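Protein Niban 2 (Homo sapiens, PDB 7CTP) may help suppress apoptosis and promote melanoma cell invasion, and is a PH-domain protein of the Niban family, seen here without its C-terminal part. Local coordinates at residues Leu24-Phe27 against Leu28-Glu32; His317-Ser320 against Lys321-Phe325; Arg517-Glu520 against Leu521-Glu524; Asn534-Glu537 against Glu538-Gln542. All coordinates share one frame; numbering follows the deposited sequence.

Contact 1 (Leu24-Phe27 against Leu28-Glu32); sequences LTEF and LQFYE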
loop_
_atom_site.group_PDB
_atom_site.type_symbol
_atom_site.label_atom_id
_atom_site.label_comp_id
_atom_site.label_asym_id
_atom_site.label_seq_id
_atom_site.Cartn_x
_atom_site.Cartn_y
_atom_site.Cartn_z
ATOM N N LEU A 24 17.274 -1.244 -13.696
ATOM C CA LEU A 24 17.018 0.098 -13.189
ATOM C C LEU A 24 17.045 1.124 -14.312
ATOM O O LEU A 24 16.223 2.050 -14.326
ATOM C CB LEU A 24 18.029 0.455 -12.106
ATOM C CG LEU A 24 17.861 -0.397 -10.849
ATOM C CD1 LEU A 24 19.105 -0.238 -9.972
ATOM C CD2 LEU A 24 16.599 -0.006 -10.075
ATOM N N THR A 25 17.979 0.977 -15.263
ATOM C CA THR A 25 18.034 1.890 -16.407
ATOM C C THR A 25 16.727 1.874 -17.186
ATOM O O THR A 25 16.169 2.930 -17.512
ATOM C CB THR A 25 19.206 1.528 -17.324
ATOM O OG1 THR A 25 20.442 1.793 -16.648
ATOM C CG2 THR A 25 19.154 2.330 -18.633
ATOM N N GLU A 26 16.216 0.678 -17.488
ATOM C CA GLU A 26 14.967 0.587 -18.236
ATOM C C GLU A 26 13.806 1.169 -17.441
ATOM O O GLU A 26 12.992 1.929 -17.984
ATOM C CB GLU A 26 14.678 -0.858 -18.644
ATOM C CG GLU A 26 13.577 -0.947 -19.712
ATOM C CD GLU A 26 13.166 -2.370 -20.051
ATOM O OE1 GLU A 26 12.066 -2.539 -20.632
ATOM O OE2 GLU A 26 13.934 -3.309 -19.736
ATOM N N PHE A 27 13.717 0.838 -16.144
ATOM C CA PHE A 27 12.670 1.431 -15.319
ATOM C C PHE A 27 12.758 2.953 -15.310
ATOM O O PHE A 27 11.739 3.649 -15.393
ATOM C CB PHE A 27 12.731 0.938 -13.870
ATOM C CG PHE A 27 11.829 1.750 -12.967
ATOM C CD1 PHE A 27 10.466 1.510 -12.963
ATOM C CD2 PHE A 27 12.322 2.826 -12.234
ATOM C CE1 PHE A 27 9.616 2.281 -12.185
ATOM C CE2 PHE A 27 11.478 3.607 -11.458
ATOM C CZ PHE A 27 10.123 3.338 -11.438
ATOM N N LEU A 28 13.963 3.489 -15.126
ATOM C CA LEU A 28 14.080 4.935 -14.961
ATOM C C LEU A 28 13.723 5.683 -16.242
ATOM O O LEU A 28 13.303 6.844 -16.179
ATOM C CB LEU A 28 15.493 5.280 -14.485
ATOM C CG LEU A 28 15.704 4.787 -13.042
ATOM C CD1 LEU A 28 17.203 4.810 -12.662
ATOM C CD2 LEU A 28 14.860 5.583 -12.059
ATOM N N GLN A 29 13.875 5.041 -17.406
ATOM C CA GLN A 29 13.378 5.638 -18.648
ATOM C C GLN A 29 11.859 5.754 -18.626
ATOM O O GLN A 29 11.305 6.795 -18.998
ATOM C CB GLN A 29 13.838 4.823 -19.859
ATOM C CG GLN A 29 15.345 4.792 -20.055
ATOM C CD GLN A 29 15.774 3.875 -21.193
ATOM O OE1 GLN A 29 15.356 2.714 -21.274
ATOM N NE2 GLN A 29 16.612 4.394 -22.080
ATOM N N PHE A 30 11.164 4.705 -18.173
ATOM C CA PHE A 30 9.717 4.817 -17.974
ATOM C C PHE A 30 9.378 5.914 -16.971
ATOM O O PHE A 30 8.404 6.659 -17.153
ATOM C CB PHE A 30 9.132 3.483 -17.492
ATOM C CG PHE A 30 8.983 2.449 -18.574
ATOM C CD1 PHE A 30 7.940 2.523 -19.486
ATOM C CD2 PHE A 30 9.867 1.383 -18.657
ATOM C CE1 PHE A 30 7.799 1.556 -20.480
ATOM C CE2 PHE A 30 9.728 0.413 -19.652
ATOM C CZ PHE A 30 8.693 0.505 -20.560
ATOM N N TYR A 31 10.163 6.022 -15.897
ATOM C CA TYR A 31 9.873 6.998 -14.851
ATOM C C TYR A 31 10.033 8.431 -15.364
ATOM O O TYR A 31 9.150 9.276 -15.158
ATOM C CB TYR A 31 10.779 6.743 -13.644
ATOM C CG TYR A 31 10.592 7.731 -12.535
ATOM C CD1 TYR A 31 9.482 7.668 -11.712
ATOM C CD2 TYR A 31 11.513 8.751 -12.325
ATOM C CE1 TYR A 31 9.294 8.580 -10.697
ATOM C CE2 TYR A 31 11.331 9.668 -11.321
ATOM C CZ TYR A 31 10.227 9.581 -10.512
ATOM O OH TYR A 31 10.039 10.485 -9.507
ATOM N N GLU A 32 11.153 8.726 -16.033
ATOM C CA GLU A 32 11.350 10.072 -16.564
ATOM C C GLU A 32 10.280 10.418 -17.592
ATOM O O GLU A 32 9.804 11.560 -17.633
ATOM C CB GLU A 32 12.751 10.217 -17.166
ATOM C CG GLU A 32 13.863 10.233 -16.114
ATOM C CD GLU A 32 15.216 10.671 -16.671
ATOM O OE1 GLU A 32 15.291 11.759 -17.291
ATOM O OE2 GLU A 32 16.205 9.934 -16.462
HETATM O O HOH W 1 12.522 1.872 -20.803
#
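L28 N donates to L24 O at 2.8 Å, the shortest of the backbone bonds that join L24-F27 to L28-E32. Both pieces belong to one long helix, and these are its i to i+4 bonds. Q29 N uses T25 O in the same way, and Y31 N uses F27 O at 2.9 Å. F30 N reaches E26 O only weakly. E26 O also accepts a hydrogen bond from a water at 2.9 Å, and the same water donates to Q29 OE1 at 3.0 Å. The water thus ties a backbone carbonyl to the side chain three residues on. T25 OG1 is satisfied by G21 O and R285. The carboxylate of E26 has its salt bridge with K219, while its OE1 lies in the plane of the F30 ring, at the edge, 3.9 Å from F30 CE2. E26 and F30 run side by side, with carboxylate and ring planes 32° apart. On the apolar side F27 CG stands opposite its own backbone N (chi1 169°). This brings the ring atom F27 CD2 to L28 CD2 at 3.8 Å, and F27 CE2 to Y31 CB at 3.9 Å. Helix 10-48 packs here against two others. F27 packs on A211 and I212 of helix 204-218. L24, L28 and Y31 face helix 260-337, where Y31 meets the F286 ring edge-to-face.

Contact 2 (His317-Ser320 against Lys321-Phe325); sequences HLAS and KIRAF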
loop_
_atom_site.group_PDB
_atom_site.type_symbol
_atom_site.label_atom_id
_atom_site.label_comp_id
_atom_site.label_asym_id
_atom_site.label_seq_id
_atom_site.Cartn_x
_atom_site.Cartn_y
_atom_site.Cartn_z
ATOM N N HIS A 317 -6.334 15.561 -30.086
ATOM C CA HIS A 317 -6.142 15.140 -31.471
ATOM C C HIS A 317 -5.536 13.744 -31.536
ATOM O O HIS A 317 -5.980 12.899 -32.322
ATOM C CB HIS A 317 -5.269 16.145 -32.219
ATOM C CG HIS A 317 -5.055 15.809 -33.664
ATOM N ND1 HIS A 317 -3.833 15.410 -34.164
ATOM C CD2 HIS A 317 -5.908 15.814 -34.716
ATOM C CE1 HIS A 317 -3.943 15.182 -35.462
ATOM N NE2 HIS A 317 -5.191 15.421 -35.822
ATOM N N LEU A 318 -4.508 13.487 -30.720
ATOM C CA LEU A 318 -3.944 12.143 -30.640
ATOM C C LEU A 318 -5.003 11.133 -30.222
ATOM O O LEU A 318 -5.122 10.054 -30.817
ATOM C CB LEU A 318 -2.773 12.132 -29.660
ATOM C CG LEU A 318 -2.120 10.798 -29.298
ATOM C CD1 LEU A 318 -1.468 10.154 -30.517
ATOM C CD2 LEU A 318 -1.103 11.029 -28.178
ATOM N N ALA A 319 -5.784 11.469 -29.196
ATOM C CA ALA A 319 -6.805 10.545 -28.711
ATOM C C ALA A 319 -7.802 10.211 -29.810
ATOM O O ALA A 319 -8.244 9.063 -29.931
ATOM C CB ALA A 319 -7.519 11.133 -27.495
ATOM N N SER A 320 -8.159 11.204 -30.630
ATOM C CA SER A 320 -9.142 10.976 -31.683
ATOM C C SER A 320 -8.639 9.955 -32.690
ATOM O O SER A 320 -9.410 9.117 -33.171
ATOM C CB SER A 320 -9.483 12.290 -32.384
ATOM O OG SER A 320 -8.399 12.697 -33.211
ATOM N N LYS A 321 -7.341 9.999 -33.010
ATOM C CA LYS A 321 -6.767 9.051 -33.958
ATOM C C LYS A 321 -6.652 7.660 -33.345
ATOM O O LYS A 321 -6.821 6.649 -34.037
ATOM C CB LYS A 321 -5.396 9.537 -34.415
ATOM C CG LYS A 321 -5.418 10.881 -35.111
ATOM C CD LYS A 321 -6.183 10.824 -36.425
ATOM C CE LYS A 321 -5.997 12.127 -37.203
ATOM N NZ LYS A 321 -7.279 12.617 -37.783
ATOM N N ILE A 322 -6.342 7.592 -32.053
ATOM C CA ILE A 322 -6.287 6.302 -31.370
ATOM C C ILE A 322 -7.685 5.692 -31.264
ATOM O O ILE A 322 -7.875 4.491 -31.502
ATOM C CB ILE A 322 -5.627 6.470 -29.991
ATOM C CG1 ILE A 322 -4.155 6.866 -30.158
ATOM C CG2 ILE A 322 -5.774 5.198 -29.159
ATOM C CD1 ILE A 322 -3.488 7.254 -28.838
ATOM N N ARG A 323 -8.676 6.514 -30.902
ATOM C CA ARG A 323 -10.069 6.071 -30.837
ATOM C C ARG A 323 -10.511 5.447 -32.153
ATOM O O ARG A 323 -11.057 4.336 -32.180
ATOM C CB ARG A 323 -10.977 7.249 -30.488
ATOM C CG ARG A 323 -11.202 7.483 -29.025
ATOM C CD ARG A 323 -12.263 8.548 -28.804
ATOM N NE ARG A 323 -11.832 9.547 -27.828
ATOM C CZ ARG A 323 -11.467 10.790 -28.131
ATOM N NH1 ARG A 323 -11.488 11.207 -29.390
ATOM N NH2 ARG A 323 -11.090 11.621 -27.170
ATOM N N ALA A 324 -10.280 6.158 -33.259
ATOM C CA ALA A 324 -10.637 5.639 -34.577
ATOM C C ALA A 324 -10.077 4.242 -34.792
ATOM O O ALA A 324 -10.716 3.397 -35.428
ATOM C CB ALA A 324 -10.135 6.586 -35.669
ATOM N N PHE A 325 -8.896 3.974 -34.234
ATOM C CA PHE A 325 -8.192 2.718 -34.457
ATOM C C PHE A 325 -8.708 1.601 -33.550
ATOM O O PHE A 325 -8.923 0.472 -34.007
ATOM C CB PHE A 325 -6.694 2.955 -34.253
ATOM C CG PHE A 325 -5.870 1.706 -34.118
ATOM C CD1 PHE A 325 -5.703 0.845 -35.188
ATOM C CD2 PHE A 325 -5.217 1.421 -32.926
ATOM C CE1 PHE A 325 -4.928 -0.296 -35.061
ATOM C CE2 PHE A 325 -4.441 0.284 -32.795
ATOM C CZ PHE A 325 -4.298 -0.575 -33.864
#
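H317-S320 and K321-F325 are successive turns of one alpha helix, joined by four i to i+4 backbone bonds, of which R323 N to A319 O is the shortest at 2.8 Å. H317 O accepts twice: from K321 N at 3.3 Å and from the hydroxyl S320 OG at 2.6 Å. The S320 hydroxyl sits between its own backbone N and carbonyl carbon (chi1 73°), which turns it back onto the preceding turn. K321 bends at chi2 and brings its CE to H317 NE2 at 3.7 Å, obliquely to the ring. L318 and I322 meet through methyl and branch carbons, L318 CG to I322 CD1 at 3.8 Å. The R323 chain bends at chi3 and folds back along the helix. Its guanidinium lays one face over A319 CB, with R323 NH2 3.6 Å away, and R323 NH1 comes to S320 CA at 3.3 Å. E316 then takes NH2 in a salt bridge. A leucine in place of R323 would probably leave E316 without its charged mate and uncover the methyl of A319. L318, A319 and I322 pack against T535 and Y536 of helix 532-555. The chemistry divides the helix: an apolar side joins the neighbouring helix, while H317 and K321 lie on an exposed side. H317 NE2 and K321 NZ are 4.0 Å apart, so a protonated histidine would probably be disfavoured there.

Contact 3 (Arg517-Glu520 against Leu521-Glu524); sequences RFQE and LIFE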
loop_
_atom_site.group_PDB
_atom_site.type_symbol
_atom_site.label_atom_id
_atom_site.label_comp_id
_atom_site.label_asym_id
_atom_site.label_seq_id
_atom_site.Cartn_x
_atom_site.Cartn_y
_atom_site.Cartn_z
ATOM N N ARG A 517 3.299 4.174 -34.289
ATOM C CA ARG A 517 3.033 4.965 -35.487
ATOM C C ARG A 517 2.351 6.287 -35.162
ATOM O O ARG A 517 2.412 7.217 -35.974
ATOM C CB ARG A 517 2.191 4.148 -36.479
ATOM C CG ARG A 517 0.686 4.380 -36.389
ATOM C CD ARG A 517 -0.118 3.249 -37.039
ATOM N NE ARG A 517 -1.542 3.579 -37.118
ATOM C CZ ARG A 517 -2.525 2.687 -37.206
ATOM N NH1 ARG A 517 -2.255 1.385 -37.227
ATOM N NH2 ARG A 517 -3.783 3.098 -37.276
ATOM N N PHE A 518 1.729 6.402 -33.986
ATOM C CA PHE A 518 1.074 7.639 -33.575
ATOM C C PHE A 518 2.032 8.652 -32.959
ATOM O O PHE A 518 1.596 9.767 -32.660
ATOM C CB PHE A 518 -0.033 7.366 -32.552
ATOM C CG PHE A 518 -1.194 6.553 -33.081
ATOM C CD1 PHE A 518 -2.152 7.130 -33.899
ATOM C CD2 PHE A 518 -1.338 5.219 -32.729
ATOM C CE1 PHE A 518 -3.227 6.389 -34.372
ATOM C CE2 PHE A 518 -2.409 4.472 -33.201
ATOM C CZ PHE A 518 -3.352 5.058 -34.025
ATOM N N GLN A 519 3.298 8.285 -32.724
ATOM C CA GLN A 519 4.229 9.217 -32.093
ATOM C C GLN A 519 4.371 10.489 -32.911
ATOM O O GLN A 519 4.514 11.583 -32.351
ATOM C CB GLN A 519 5.598 8.577 -31.904
ATOM C CG GLN A 519 6.581 9.486 -31.160
ATOM C CD GLN A 519 6.204 9.672 -29.713
ATOM O OE1 GLN A 519 5.779 8.725 -29.050
ATOM N NE2 GLN A 519 6.359 10.894 -29.206
ATOM N N GLU A 520 4.331 10.364 -34.239
ATOM C CA GLU A 520 4.584 11.493 -35.125
ATOM C C GLU A 520 3.551 12.601 -34.989
ATOM O O GLU A 520 3.780 13.699 -35.505
ATOM C CB GLU A 520 4.642 10.998 -36.572
ATOM C CG GLU A 520 3.351 10.356 -37.045
ATOM C CD GLU A 520 3.388 9.976 -38.513
ATOM O OE1 GLU A 520 2.323 9.598 -39.051
ATOM O OE2 GLU A 520 4.478 10.049 -39.119
ATOM N N LEU A 521 2.438 12.349 -34.298
ATOM C CA LEU A 521 1.402 13.351 -34.071
ATOM C C LEU A 521 1.683 14.250 -32.873
ATOM O O LEU A 521 0.959 15.234 -32.678
ATOM C CB LEU A 521 0.054 12.670 -33.854
ATOM C CG LEU A 521 -0.416 11.676 -34.913
ATOM C CD1 LEU A 521 -1.706 11.005 -34.455
ATOM C CD2 LEU A 521 -0.607 12.365 -36.266
ATOM N N ILE A 522 2.696 13.942 -32.073
ATOM C CA ILE A 522 2.966 14.675 -30.841
ATOM C C ILE A 522 4.038 15.720 -31.128
ATOM O O ILE A 522 5.171 15.384 -31.478
ATOM C CB ILE A 522 3.396 13.735 -29.708
ATOM C CG1 ILE A 522 2.250 12.791 -29.318
ATOM C CG2 ILE A 522 3.841 14.534 -28.486
ATOM C CD1 ILE A 522 2.705 11.635 -28.454
ATOM N N PHE A 523 3.667 16.992 -30.998
ATOM C CA PHE A 523 4.623 18.089 -31.101
ATOM C C PHE A 523 5.778 17.873 -30.128
ATOM O O PHE A 523 5.558 17.597 -28.944
ATOM C CB PHE A 523 3.891 19.397 -30.808
ATOM C CG PHE A 523 4.775 20.615 -30.801
ATOM C CD1 PHE A 523 5.723 20.820 -31.787
ATOM C CD2 PHE A 523 4.617 21.573 -29.819
ATOM C CE1 PHE A 523 6.518 21.963 -31.777
ATOM C CE2 PHE A 523 5.403 22.715 -29.802
ATOM C CZ PHE A 523 6.359 22.904 -30.780
ATOM N N GLU A 524 7.010 17.994 -30.634
ATOM C CA GLU A 524 8.178 17.555 -29.870
ATOM C C GLU A 524 8.324 18.316 -28.555
ATOM O O GLU A 524 8.739 17.738 -27.544
ATOM C CB GLU A 524 9.440 17.688 -30.724
ATOM C CG GLU A 524 10.749 17.458 -29.977
ATOM C CD GLU A 524 11.929 18.129 -30.657
ATOM O OE1 GLU A 524 12.882 18.529 -29.949
ATOM O OE2 GLU A 524 11.896 18.260 -31.902
HETATM O O HOH W 2 6.977 13.287 -30.811
#
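L521 CD1 meets the F518 ring at its edge, in the ring plane, 3.9 Å from F518 CD1. The two side chains lie side by side and point the same way. In both, CG is anti to the carbonyl carbon (chi1 -65° for F518, -53° for L521), which sends them out in the same direction three residues apart. The next pair is Q519 and I522. The glutamine bends at chi2, and its NE2 comes to I522 CD1 at 3.8 Å, the two chains crossing. Behind them are two i to i+3 backbone bonds. L521 N donates to F518 O at 3.2 Å, and I522 N to Q519 O at 3.0 Å. Each N-H approaches from above the carbonyl plane, in keeping with the tight winding of a 3-10 turn. A water closes the end of the turn. It accepts from Q519 NE2 at 2.9 Å and donates to I522 O at 2.8 Å, with a weak third bond to Q519 O. Further out, F518 and L521 lean on K321 of helix 260-337, and F518 and I522 also touch L318. V532, at the start of helix 532-555, takes F518, Q519 and I522. An alanine in place of L521 would probably open a gap at the edge of the F518 ring and strip K321 of an apolar neighbour. This is a short 3-10 turn in the connection between helices 464-511 and 532-555. F518 and I522 are buried and pack on two helices, while the amide of exposed Q519 joins I522 O through a water that solvent could probably exchange.

Contact 4 (Asn534-Glu537 against Glu538-Gln542); sequences NTYE and EVVLQ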
loop_
_atom_site.group_PDB
_atom_site.type_symbol
_atom_site.label_atom_id
_atom_site.label_comp_id
_atom_site.label_asym_id
_atom_site.label_seq_id
_atom_site.Cartn_x
_atom_site.Cartn_y
_atom_site.Cartn_z
ATOM N N ASN A 534 0.062 6.489 -22.651
ATOM C CA ASN A 534 -0.861 7.021 -21.652
ATOM C C ASN A 534 -2.163 7.494 -22.287
ATOM O O ASN A 534 -3.243 7.330 -21.708
ATOM C CB ASN A 534 -0.221 8.184 -20.895
ATOM C CG ASN A 534 0.853 7.735 -19.940
ATOM O OD1 ASN A 534 1.790 7.041 -20.329
ATOM N ND2 ASN A 534 0.720 8.122 -18.672
ATOM N N THR A 535 -2.068 8.125 -23.454
ATOM C CA THR A 535 -3.265 8.573 -24.154
ATOM C C THR A 535 -4.115 7.381 -24.576
ATOM O O THR A 535 -5.339 7.367 -24.381
ATOM C CB THR A 535 -2.868 9.421 -25.358
ATOM O OG1 THR A 535 -2.068 10.531 -24.913
ATOM C CG2 THR A 535 -4.111 9.953 -26.069
ATOM N N TYR A 536 -3.467 6.354 -25.125
ATOM C CA TYR A 536 -4.154 5.109 -25.461
ATOM C C TYR A 536 -4.840 4.503 -24.239
ATOM O O TYR A 536 -6.005 4.094 -24.303
ATOM C CB TYR A 536 -3.149 4.135 -26.071
ATOM C CG TYR A 536 -3.588 2.679 -26.074
ATOM C CD1 TYR A 536 -4.640 2.251 -26.876
ATOM C CD2 TYR A 536 -2.922 1.732 -25.304
ATOM C CE1 TYR A 536 -5.029 0.920 -26.897
ATOM C CE2 TYR A 536 -3.302 0.396 -25.319
ATOM C CZ TYR A 536 -4.356 -0.002 -26.117
ATOM O OH TYR A 536 -4.732 -1.330 -26.131
ATOM N N GLU A 537 -4.136 4.448 -23.106
ATOM C CA GLU A 537 -4.740 3.872 -21.909
ATOM C C GLU A 537 -5.920 4.706 -21.423
ATOM O O GLU A 537 -6.892 4.158 -20.889
ATOM C CB GLU A 537 -3.690 3.707 -20.810
ATOM C CG GLU A 537 -2.632 2.672 -21.164
ATOM C CD GLU A 537 -1.724 2.320 -20.006
ATOM O OE1 GLU A 537 -1.955 2.818 -18.880
ATOM O OE2 GLU A 537 -0.781 1.527 -20.232
ATOM N N GLU A 538 -5.865 6.031 -21.604
ATOM C CA GLU A 538 -7.013 6.869 -21.259
ATOM C C GLU A 538 -8.193 6.589 -22.185
ATOM O O GLU A 538 -9.351 6.627 -21.749
ATOM C CB GLU A 538 -6.637 8.355 -21.319
ATOM C CG GLU A 538 -5.684 8.814 -20.219
ATOM C CD GLU A 538 -5.319 10.292 -20.331
ATOM O OE1 GLU A 538 -4.196 10.672 -19.923
ATOM O OE2 GLU A 538 -6.156 11.070 -20.832
ATOM N N VAL A 539 -7.924 6.322 -23.466
ATOM C CA VAL A 539 -8.994 5.951 -24.393
ATOM C C VAL A 539 -9.665 4.661 -23.933
ATOM O O VAL A 539 -10.898 4.554 -23.895
ATOM C CB VAL A 539 -8.449 5.826 -25.827
ATOM C CG1 VAL A 539 -9.453 5.082 -26.726
ATOM C CG2 VAL A 539 -8.153 7.210 -26.399
ATOM N N VAL A 540 -8.859 3.676 -23.540
ATOM C CA VAL A 540 -9.409 2.411 -23.052
ATOM C C VAL A 540 -10.198 2.629 -21.765
ATOM O O VAL A 540 -11.280 2.054 -21.572
ATOM C CB VAL A 540 -8.283 1.383 -22.852
ATOM C CG1 VAL A 540 -8.837 0.116 -22.206
ATOM C CG2 VAL A 540 -7.624 1.072 -24.183
ATOM N N LEU A 541 -9.658 3.446 -20.855
ATOM C CA LEU A 541 -10.351 3.735 -19.602
ATOM C C LEU A 541 -11.748 4.276 -19.861
ATOM O O LEU A 541 -12.694 3.942 -19.138
ATOM C CB LEU A 541 -9.544 4.731 -18.760
ATOM C CG LEU A 541 -10.111 5.186 -17.407
ATOM C CD1 LEU A 541 -8.986 5.392 -16.409
ATOM C CD2 LEU A 541 -10.931 6.471 -17.530
ATOM N N GLN A 542 -11.897 5.118 -20.886
ATOM C CA GLN A 542 -13.190 5.751 -21.120
ATOM C C GLN A 542 -14.232 4.744 -21.594
ATOM O O GLN A 542 -15.433 4.980 -21.424
ATOM C CB GLN A 542 -13.048 6.895 -22.121
ATOM C CG GLN A 542 -12.457 8.166 -21.511
ATOM C CD GLN A 542 -13.234 8.656 -20.304
ATOM O OE1 GLN A 542 -14.466 8.688 -20.313
ATOM N NE2 GLN A 542 -12.516 9.050 -19.257
#
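E538 N donates to N534 O at 2.9 Å, one of four i to i+4 bonds that carry the helix through N534-Q542. L541 N repeats it with E537 O, also at 2.9 Å. V540 N reaches Y536 O at 3.0 Å. The main side-chain meeting is Y536 with V540. The methyl V540 CG2 lies over one face of the tyrosine ring, 4.1 Å from the centroid and 26° off the normal, a CH-pi contact. It sits toward the rim, nearest Y536 CE1 at 3.8 Å. With chi1 at 162°, Y536 CG lies opposite the backbone N, and the ring is set against the methyl of V540, four residues on. The aliphatic part of E538 also closes on the preceding turn, with CG 3.2 Å from N534 O. E537 is buried, and its carboxylate is answered by a salt bridge to R213 and a hydrogen bond from Q217. E533 lies close with the same charge, which would probably raise the affinity of one carboxylate for a proton. Y536 packs on L504 and L507 of helix 464-511, and T535 on helix 260-337. Helix 532-555 thus combines an apolar packing side with a buried acid whose charge is probably balanced by R213, with Q217 as a second partner.

Overall arrangement
Contacts 2, 3 and 4 form one cluster, and contact 1 stands apart. Contact 2 is the hub. Its centre lies 10 Å from that of contact 4 and 12 Å from that of contact 3. It touches both: L318 CD2 reaches T535 OG1 at 3.4 Å, and K321 O reaches F518 CE1 at 3.6 Å. R517 of contact 3 makes a cation-pi contact with F325 of contact 2. Contacts 3 and 4 do not touch; their nearest atoms are about 6 Å apart. Contact 1 is about 7 Å from contact 4 at the nearest atoms, and N534 is linked to helix 10-48 through Q34. Helix 260-337 carries contact 2 and packs against contact 1 through R285, F286 and L290.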